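Local coordinates for protein Ras-3 from Cryphonectria parasitica (Cryphonectria parasitica, PDB 4KU4) that belongs to the Ras family of small proteins with the P-loop NTPase fold and holds guanosine-5'-diphosphate in its pocket, at residues A[32-37]-A[184-189]; A[77-82]-A[108-113]. One frame throughout, in Å; residues are numbered along the deposited sequence.

Contact 1. Residues A[32-37]-A[184-189]; sequences VNLTKH and EAFFSV
Leu-34 sets its CD2 methyl over one face of the Phe-186 ring, above the centre, and these two residues supply most of the surface buried between 32-37 and 184-189. The CD2 atom of Leu-34 lies 3.3 Å from the centroid of the Phe-186 ring and 14° off its normal, which meets the geometry of a CH-pi contact and marks tight packing. The other methyl lies nearest one side of the ring, Leu-34 CD1 being 3.7 Å from Phe-186 CD2, and CB of Leu-34 comes within 3.8 Å of Phe-186 CE2. CB of Leu-34 already points toward 184-189, and with CG anti to the backbone N (chi1 174°) the branch is carried to the ring, across a gap where Leu-34 and Phe-186 have CA atoms 8.0 Å apart. Helices 27-35 and 182-196 lie on the same side of the central sheet of the Ras fold, the first beginning within what is consistent with the P-loop, and Ile-66 of strand 60-67 touches both Leu-34 and Phe-186, on the sheet side. Phe-187 contributes less: its CE1 meets Leu-34 CD1 obliquely at 4.3 Å, while its ring also rests on Leu-64, Cys-55 and Ile-57. Shortly after Leu-34 the chain turns off in a Schellman motif. Lys-36 takes a positive phi of 62°, and His-37 N reaches back to Val-32 O at 3.2 Å.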
loop_
_atom_site.group_PDB
_atom_site.type_symbol
_atom_site.label_atom_id
_atom_site.label_comp_id
_atom_site.label_asym_id
_atom_site.label_seq_id
_atom_site.Cartn_x
_atom_site.Cartn_y
_atom_site.Cartn_z
ATOM N N VAL A 32 -1.883 -5.630 9.522
ATOM C CA VAL A 32 -2.092 -6.046 10.909
ATOM C C VAL A 32 -1.294 -5.142 11.858
ATOM O O VAL A 32 -1.773 -4.743 12.918
ATOM C CB VAL A 32 -1.692 -7.540 11.076
ATOM C CG1 VAL A 32 -1.614 -7.923 12.532
ATOM C CG2 VAL A 32 -2.672 -8.433 10.330
ATOM N N ASN A 33 -0.086 -4.786 11.448
ATOM C CA ASN A 33 0.713 -3.822 12.200
ATOM C C ASN A 33 0.046 -2.451 12.267
ATOM O O ASN A 33 -0.144 -1.905 13.352
ATOM C CB ASN A 33 2.135 -3.723 11.631
ATOM C CG ASN A 33 3.026 -2.789 12.442
ATOM O OD1 ASN A 33 3.144 -1.589 12.141
ATOM N ND2 ASN A 33 3.661 -3.333 13.474
ATOM N N LEU A 34 -0.319 -1.905 11.107
ATOM C CA LEU A 34 -0.953 -0.609 11.035
ATOM C C LEU A 34 -2.185 -0.513 11.927
ATOM O O LEU A 34 -2.364 0.477 12.620
ATOM C CB LEU A 34 -1.348 -0.284 9.604
ATOM C CG LEU A 34 -2.159 0.997 9.448
ATOM C CD1 LEU A 34 -1.238 2.216 9.562
ATOM C CD2 LEU A 34 -2.883 0.971 8.120
ATOM N N THR A 35 -3.032 -1.543 11.888
ATOM C CA THR A 35 -4.315 -1.504 12.576
ATOM C C THR A 35 -4.259 -1.937 14.037
ATOM O O THR A 35 -5.274 -1.911 14.718
ATOM C CB THR A 35 -5.379 -2.324 11.832
ATOM O OG1 THR A 35 -4.974 -3.696 11.795
ATOM C CG2 THR A 35 -5.563 -1.799 10.422
ATOM N N LYS A 36 -3.077 -2.312 14.516
ATOM C CA LYS A 36 -2.894 -2.648 15.927
ATOM C C LYS A 36 -3.756 -3.846 16.311
ATOM O O LYS A 36 -4.329 -3.900 17.401
ATOM C CB LYS A 36 -3.198 -1.432 16.815
ATOM C CG LYS A 36 -2.471 -0.144 16.405
ATOM C CD LYS A 36 -1.123 -0.014 17.112
ATOM C CE LYS A 36 -0.309 1.143 16.537
ATOM N NZ LYS A 36 -1.100 2.414 16.537
ATOM N N HIS A 37 -3.836 -4.812 15.401
ATOM C CA HIS A 37 -4.618 -6.032 15.597
ATOM C C HIS A 37 -4.047 -6.805 16.793
ATOM O O HIS A 37 -2.853 -6.701 17.078
ATOM C CB HIS A 37 -4.540 -6.875 14.315
ATOM C CG HIS A 37 -5.573 -7.957 14.220
ATOM N ND1 HIS A 37 -5.462 -9.154 14.893
ATOM C CD2 HIS A 37 -6.723 -8.026 13.515
ATOM C CE1 HIS A 37 -6.508 -9.909 14.615
ATOM N NE2 HIS A 37 -7.283 -9.255 13.770
ATOM N N GLU A 184 3.558 6.064 8.120
ATOM C CA GLU A 184 3.926 6.995 7.059
ATOM C C GLU A 184 3.504 6.455 5.695
ATOM O O GLU A 184 3.005 7.190 4.851
ATOM C CB GLU A 184 5.430 7.265 7.079
ATOM C CG GLU A 184 5.851 8.234 8.184
ATOM C CD GLU A 184 5.889 7.626 9.579
ATOM O OE1 GLU A 184 5.650 6.409 9.772
ATOM O OE2 GLU A 184 6.158 8.403 10.515
ATOM N N ALA A 185 3.684 5.157 5.492
ATOM C CA ALA A 185 3.372 4.554 4.205
ATOM C C ALA A 185 1.879 4.648 3.893
ATOM O O ALA A 185 1.497 5.162 2.842
ATOM C CB ALA A 185 3.823 3.132 4.184
ATOM N N PHE A 186 1.039 4.142 4.796
ATOM C CA PHE A 186 -0.408 4.183 4.592
ATOM C C PHE A 186 -0.960 5.606 4.546
ATOM O O PHE A 186 -1.811 5.917 3.712
ATOM C CB PHE A 186 -1.150 3.408 5.689
ATOM C CG PHE A 186 -1.078 1.915 5.539
ATOM C CD1 PHE A 186 -2.011 1.243 4.761
ATOM C CD2 PHE A 186 -0.106 1.174 6.199
ATOM C CE1 PHE A 186 -1.965 -0.123 4.622
ATOM C CE2 PHE A 186 -0.065 -0.205 6.063
ATOM C CZ PHE A 186 -0.997 -0.851 5.267
ATOM N N PHE A 187 -0.503 6.466 5.457
ATOM C CA PHE A 187 -1.042 7.817 5.493
ATOM C C PHE A 187 -0.608 8.638 4.273
ATOM O O PHE A 187 -1.241 9.632 3.935
ATOM C CB PHE A 187 -0.624 8.546 6.774
ATOM C CG PHE A 187 -1.131 7.919 8.037
ATOM C CD1 PHE A 187 -2.013 6.848 8.014
ATOM C CD2 PHE A 187 -0.725 8.414 9.260
ATOM C CE1 PHE A 187 -2.475 6.281 9.190
ATOM C CE2 PHE A 187 -1.181 7.853 10.440
ATOM C CZ PHE A 187 -2.063 6.789 10.403
ATOM N N SER A 188 0.458 8.212 3.605
ATOM C CA SER A 188 0.987 8.978 2.484
ATOM C C SER A 188 -0.040 9.180 1.378
ATOM O O SER A 188 -0.089 10.241 0.760
ATOM C CB SER A 188 2.280 8.353 1.929
ATOM O OG SER A 188 2.036 7.120 1.260
ATOM N N VAL A 189 -0.869 8.171 1.127
ATOM C CA VAL A 189 -1.816 8.291 0.026
ATOM C C VAL A 189 -3.020 9.132 0.421
ATOM O O VAL A 189 -3.631 9.796 -0.420
ATOM C CB VAL A 189 -2.248 6.924 -0.521
ATOM C CG1 VAL A 189 -1.140 6.348 -1.420
ATOM C CG2 VAL A 189 -2.598 5.969 0.600
#

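Contact 2. Residues A[77-82]-A[108-113]; sequences ALREQW and FEEVIQ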
loop_
_atom_site.group_PDB
_atom_site.type_symbol
_atom_site.label_atom_id
_atom_site.label_comp_id
_atom_site.label_asym_id
_atom_site.label_seq_id
_atom_site.Cartn_x
_atom_site.Cartn_y
_atom_site.Cartn_z
ATOM N N ALA A 77 -8.455 -11.027 -13.125
ATOM C CA ALA A 77 -9.803 -10.465 -13.113
ATOM C C ALA A 77 -10.236 -10.044 -11.711
ATOM O O ALA A 77 -10.838 -8.985 -11.533
ATOM C CB ALA A 77 -10.808 -11.455 -13.709
ATOM N N LEU A 78 -9.937 -10.875 -10.714
ATOM C CA LEU A 78 -10.266 -10.521 -9.333
ATOM C C LEU A 78 -9.502 -9.262 -8.914
ATOM O O LEU A 78 -10.045 -8.393 -8.238
ATOM C CB LEU A 78 -9.972 -11.683 -8.377
ATOM C CG LEU A 78 -10.340 -11.510 -6.894
ATOM C CD1 LEU A 78 -11.808 -11.158 -6.734
ATOM C CD2 LEU A 78 -10.002 -12.762 -6.087
ATOM N N ARG A 79 -8.247 -9.149 -9.334
ATOM C CA ARG A 79 -7.471 -7.960 -9.009
ATOM C C ARG A 79 -8.184 -6.713 -9.524
ATOM O O ARG A 79 -8.179 -5.675 -8.872
ATOM C CB ARG A 79 -6.056 -8.049 -9.578
ATOM C CG ARG A 79 -5.125 -6.979 -9.064
ATOM C CD ARG A 79 -3.695 -7.279 -9.463
ATOM N NE ARG A 79 -3.385 -8.703 -9.374
ATOM C CZ ARG A 79 -3.178 -9.490 -10.428
ATOM N NH1 ARG A 79 -2.905 -10.781 -10.263
ATOM N NH2 ARG A 79 -3.243 -8.989 -11.650
ATOM N N GLU A 80 -8.817 -6.827 -10.689
ATOM C CA GLU A 80 -9.549 -5.706 -11.269
ATOM C C GLU A 80 -10.745 -5.278 -10.410
ATOM O O GLU A 80 -11.092 -4.102 -10.366
ATOM C CB GLU A 80 -10.003 -6.018 -12.698
ATOM C CG GLU A 80 -9.544 -4.982 -13.713
ATOM C CD GLU A 80 -10.498 -4.847 -14.888
ATOM O OE1 GLU A 80 -10.842 -5.881 -15.497
ATOM O OE2 GLU A 80 -10.901 -3.706 -15.204
ATOM N N GLN A 81 -11.381 -6.223 -9.727
ATOM C CA GLN A 81 -12.479 -5.852 -8.835
ATOM C C GLN A 81 -11.917 -5.101 -7.629
ATOM O O GLN A 81 -12.455 -4.075 -7.222
ATOM C CB GLN A 81 -13.268 -7.080 -8.375
ATOM C CG GLN A 81 -14.687 -6.765 -7.917
ATOM C CD GLN A 81 -15.650 -7.911 -8.211
ATOM O OE1 GLN A 81 -15.464 -9.027 -7.729
ATOM N NE2 GLN A 81 -16.677 -7.640 -9.012
ATOM N N TRP A 82 -10.822 -5.614 -7.082
ATOM C CA TRP A 82 -10.163 -4.963 -5.957
ATOM C C TRP A 82 -9.873 -3.496 -6.294
ATOM O O TRP A 82 -10.016 -2.601 -5.451
ATOM C CB TRP A 82 -8.860 -5.686 -5.607
ATOM C CG TRP A 82 -8.991 -7.135 -5.175
ATOM C CD1 TRP A 82 -10.083 -7.742 -4.631
ATOM C CD2 TRP A 82 -7.962 -8.136 -5.234
ATOM N NE1 TRP A 82 -9.800 -9.064 -4.353
ATOM C CE2 TRP A 82 -8.503 -9.325 -4.711
ATOM C CE3 TRP A 82 -6.636 -8.135 -5.674
ATOM C CZ2 TRP A 82 -7.763 -10.509 -4.623
ATOM C CZ3 TRP A 82 -5.903 -9.307 -5.584
ATOM C CH2 TRP A 82 -6.467 -10.477 -5.063
ATOM N N PHE A 108 1.346 -1.470 -10.708
ATOM C CA PHE A 108 1.057 -0.050 -10.859
ATOM C C PHE A 108 0.375 0.229 -12.209
ATOM O O PHE A 108 -0.618 0.950 -12.273
ATOM C CB PHE A 108 2.332 0.789 -10.728
ATOM C CG PHE A 108 2.115 2.242 -10.991
ATOM C CD1 PHE A 108 1.743 3.098 -9.963
ATOM C CD2 PHE A 108 2.253 2.754 -12.267
ATOM C CE1 PHE A 108 1.524 4.439 -10.206
ATOM C CE2 PHE A 108 2.044 4.091 -12.520
ATOM C CZ PHE A 108 1.668 4.939 -11.480
ATOM N N GLU A 109 0.896 -0.352 -13.284
ATOM C CA GLU A 109 0.290 -0.128 -14.600
ATOM C C GLU A 109 -1.133 -0.675 -14.662
ATOM O O GLU A 109 -1.995 -0.031 -15.248
ATOM C CB GLU A 109 1.139 -0.711 -15.740
ATOM C CG GLU A 109 1.242 0.191 -16.963
ATOM C CD GLU A 109 0.202 -0.145 -18.005
ATOM O OE1 GLU A 109 0.201 0.503 -19.072
ATOM O OE2 GLU A 109 -0.608 -1.065 -17.761
ATOM N N GLU A 110 -1.378 -1.845 -14.064
ATOM C CA GLU A 110 -2.738 -2.366 -13.958
ATOM C C GLU A 110 -3.646 -1.361 -13.264
ATOM O O GLU A 110 -4.770 -1.114 -13.702
ATOM C CB GLU A 110 -2.787 -3.698 -13.190
ATOM C CG GLU A 110 -2.340 -4.938 -13.953
ATOM C CD GLU A 110 -2.648 -6.213 -13.179
ATOM O OE1 GLU A 110 -3.467 -6.146 -12.239
ATOM O OE2 GLU A 110 -2.081 -7.278 -13.504
ATOM N N VAL A 111 -3.175 -0.787 -12.163
ATOM C CA VAL A 111 -4.005 0.173 -11.433
ATOM C C VAL A 111 -4.380 1.383 -12.291
ATOM O O VAL A 111 -5.560 1.726 -12.421
ATOM C CB VAL A 111 -3.344 0.617 -10.106
ATOM C CG1 VAL A 111 -4.058 1.837 -9.527
ATOM C CG2 VAL A 111 -3.358 -0.538 -9.115
ATOM N N ILE A 112 -3.374 2.021 -12.884
ATOM C CA ILE A 112 -3.609 3.178 -13.742
ATOM C C ILE A 112 -4.557 2.874 -14.911
ATOM O O ILE A 112 -5.504 3.620 -15.150
ATOM C CB ILE A 112 -2.289 3.751 -14.276
ATOM C CG1 ILE A 112 -1.563 4.492 -13.156
ATOM C CG2 ILE A 112 -2.549 4.692 -15.443
ATOM C CD1 ILE A 112 -2.302 5.697 -12.666
ATOM N N GLN A 113 -4.301 1.779 -15.622
ATOM C CA GLN A 113 -5.118 1.408 -16.776
ATOM C C GLN A 113 -6.564 1.128 -16.379
ATOM O O GLN A 113 -7.497 1.539 -17.069
ATOM C CB GLN A 113 -4.526 0.193 -17.499
ATOM C CG GLN A 113 -3.144 0.430 -18.099
ATOM C CD GLN A 113 -3.128 1.544 -19.132
ATOM O OE1 GLN A 113 -4.181 2.005 -19.582
ATOM N NE2 GLN A 113 -1.928 1.986 -19.513
#
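Arg-79 meets Glu-110 in a salt bridge between two helices, and across these two segments this is the whole of the contact. One guanidinium nitrogen does the gripping. Arg-79 NH2 donates to Glu-110 OE1 at 2.9 Å with an N-H...O angle of 167°, a nearly straight bond that uses the syn lone pair of the oxygen and lies in the guanidinium plane. The second oxygen is equally near, with OE2 of Glu-110 2.8 Å from Arg-79 NH2, but it approaches obliquely, consistent with the guanidinium and carboxylate planes being turned 37° apart. NH2 is the one guanidinium nitrogen in bonding range of the carboxylate; Arg-79 NE is 3.8 Å from Glu-110 OE1, and NH1 is farther still. A bend at chi3 (-39°) swings NE and the guanidinium toward the carboxylate; Arg-79 CD, placed by the earlier torsions, lies 3.0 Å from the same Glu-110 OE1. Glu-110, extended beyond CG, crosses the arginine at about a right angle. One residue on, Glu-80 turns its side chain to Thr-114, one turn beyond Glu-110, whose own carbonyl accepts a bond from the Thr-114 hydroxyl. Farther along, Trp-82 folds its ring back against its own helix, with Arg-79 CA 3.3 Å above the ring plane and offset toward the rim. Helix 77-84 corresponds to the switch II helix of Ras proteins, and part of the chain shortly before it could not be modelled. It runs beside helix 98-118, where Leu-107 also touches Arg-79, and both helices lean on strand 15-20: Leu-20 receives Arg-79 and Trp-82 from one and Val-111 from the other.

In the fold
Contacts 1 and 2 sit on opposite sides of the chain's centre, their own centres 21 Å apart and their nearest atoms about 9 Å apart, with no touch between them. The helices of contact 1 cover one face of the sheet, those of contact 2 the other. In sequence, both segments of contact 2 fall between 32-37 and 184-189. Neither pairing touches the nucleotide: the side chain of Phe-186 is about 10 Å from guanosine-5'-diphosphate and that of Arg-79 about 12 Å, with a magnesium ion about 11 and 13 Å away respectively. Contact 1 is buried and apolar, contact 2 ionic and near the surface.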